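Local coordinates for YfkN protein (Bacillus subtilis subsp. subtilis, PDB 3GVE), which belongs to the calcineurin-like phosphoesterase family of metal-dependent proteins and carries a manganese and a magnesium ion, at residues H21-D26 with A36-A41. Numbering follows the deposited sequence.
Sequences HANMMD and ADFGLA. With MN (manganese (II) ion), chain C.
F38 O is a buried carbonyl with no hydrogen-bond partner in the model; D26 CA meets it in a CH···O contact of 3.2 Å, and D26 N, also buried, likewise lacks a partner. Beside this pair, two successive loop carbonyls, those of N23 and M24, accept the first backbone N-H groups of helix 40-53, L40 and A41, which have no earlier turn of their own helix to bond to. The bond from L40 N to N23 O is 2.9 Å long and nearly straight at 171°; the one from A41 N to M24 O is shorter, 2.8 Å, but bent at its hydrogen to 146°. G39, at the N-cap, has backbone angles suited to glycine and sits close against the loop, its CA 3.4 Å from N23 O. The methyl of A41 lies with its CB 3.4 Å from M24 O, and a residue this small suits the spot beside the carbonyl.

The bent chain of the selenomethionine M24 turns its end back alongside L40, M24 CE 3.9 Å from L40 CD2. F38, with CG between its backbone N and carbonyl carbon (chi1 63°), meets the side chain of N23 obliquely through CD1 and CE1, while W283 meets this ring edge-to-face. The carboxylate of D26 forms salt bridges with R42 and R320, tying the loop to helix 40-53 and to the chain before helix 322-340.

H21 NE2 binds manganese with D19, D64 and H251. The loop leads from strand 9-17 and this metal site into strand 27-28, resting on the way against the first residues of helix 40-53, with helices 91-98 and 322-340 packed against M24.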
# COMPACT_ATOMS: atom_id res chain seq x y z
N HIS A 21 0.73 9.15 -5.54
CA HIS A 21 -0.42 8.27 -5.40
C HIS A 21 -1.58 8.98 -4.69
O HIS A 21 -2.21 8.46 -3.78
CB HIS A 21 -0.01 6.95 -4.69
CG HIS A 21 0.63 5.95 -5.60
ND1 HIS A 21 -0.07 5.32 -6.60
CD2 HIS A 21 1.90 5.50 -5.69
CE1 HIS A 21 0.74 4.50 -7.25
NE2 HIS A 21 1.95 4.60 -6.72
N ALA A 22 -1.83 10.21 -5.13
CA ALA A 22 -2.99 11.02 -4.70
C ALA A 22 -2.94 11.46 -3.24
O ALA A 22 -3.91 11.98 -2.70
CB ALA A 22 -4.33 10.30 -5.00
N ASN A 23 -1.80 11.26 -2.61
CA ASN A 23 -1.58 11.75 -1.24
C ASN A 23 -1.23 13.24 -1.22
O ASN A 23 -0.07 13.62 -1.14
CB ASN A 23 -0.51 10.91 -0.53
CG ASN A 23 -0.90 9.44 -0.41
OD1 ASN A 23 -0.29 8.56 -1.00
ND2 ASN A 23 -1.92 9.18 0.34
N MSE A 24 -2.27 14.06 -1.30
CA MSE A 24 -2.16 15.52 -1.28
C MSE A 24 -1.89 16.00 0.14
O MSE A 24 -0.91 16.67 0.40
CB MSE A 24 -3.44 16.16 -1.81
CG MSE A 24 -3.69 15.83 -3.29
SE MSE A 24 -2.38 16.59 -4.51
CE MSE A 24 -1.31 14.94 -4.82
N MSE A 25 -2.79 15.64 1.04
CA MSE A 25 -2.63 15.94 2.46
C MSE A 25 -1.75 14.91 3.15
O MSE A 25 -1.58 13.80 2.67
CB MSE A 25 -3.99 15.99 3.13
CG MSE A 25 -4.88 17.12 2.64
SE MSE A 25 -4.19 18.90 3.09
CE MSE A 25 -4.95 19.00 4.89
N ASP A 26 -1.21 15.28 4.31
CA ASP A 26 -0.50 14.32 5.14
C ASP A 26 -1.55 13.59 5.99
O ASP A 26 -1.70 13.82 7.19
CB ASP A 26 0.60 15.00 5.98
CG ASP A 26 0.11 16.19 6.82
OD1 ASP A 26 -0.94 16.76 6.51
OD2 ASP A 26 0.83 16.55 7.75
N ALA A 36 2.40 12.27 9.92
CA ALA A 36 3.53 13.15 9.63
C ALA A 36 4.46 12.55 8.60
O ALA A 36 5.47 13.14 8.24
CB ALA A 36 4.29 13.44 10.88
N ASP A 37 4.08 11.37 8.14
CA ASP A 37 4.94 10.42 7.43
C ASP A 37 5.05 10.69 5.93
O ASP A 37 6.02 10.32 5.32
CB ASP A 37 4.37 9.00 7.68
CG ASP A 37 5.24 7.87 7.14
OD1 ASP A 37 4.72 7.00 6.40
OD2 ASP A 37 6.43 7.82 7.50
N PHE A 38 4.04 11.33 5.34
CA PHE A 38 3.96 11.47 3.88
C PHE A 38 3.04 12.60 3.46
O PHE A 38 2.44 13.25 4.30
CB PHE A 38 3.52 10.14 3.24
CG PHE A 38 2.12 9.67 3.63
CD1 PHE A 38 1.01 10.21 3.03
CD2 PHE A 38 1.94 8.66 4.55
CE1 PHE A 38 -0.26 9.78 3.35
CE2 PHE A 38 0.68 8.23 4.87
CZ PHE A 38 -0.43 8.81 4.28
N GLY A 39 2.93 12.82 2.16
CA GLY A 39 1.98 13.77 1.60
C GLY A 39 2.61 14.98 0.94
O GLY A 39 3.55 15.53 1.46
N LEU A 40 2.08 15.35 -0.22
CA LEU A 40 2.60 16.48 -0.98
C LEU A 40 2.56 17.79 -0.19
O LEU A 40 3.40 18.63 -0.39
CB LEU A 40 1.84 16.60 -2.31
CG LEU A 40 2.37 17.62 -3.33
CD1 LEU A 40 3.87 17.45 -3.60
CD2 LEU A 40 1.55 17.53 -4.60
N ALA A 41 1.61 17.93 0.73
CA ALA A 41 1.58 19.10 1.59
C ALA A 41 2.89 19.27 2.38
O ALA A 41 3.28 20.38 2.66
CB ALA A 41 0.38 19.05 2.53
MN MN C . 3.67 3.54 -7.68
O HOH W 1 4.73 1.96 -8.78
O HOH W 2 2.33 1.76 -7.43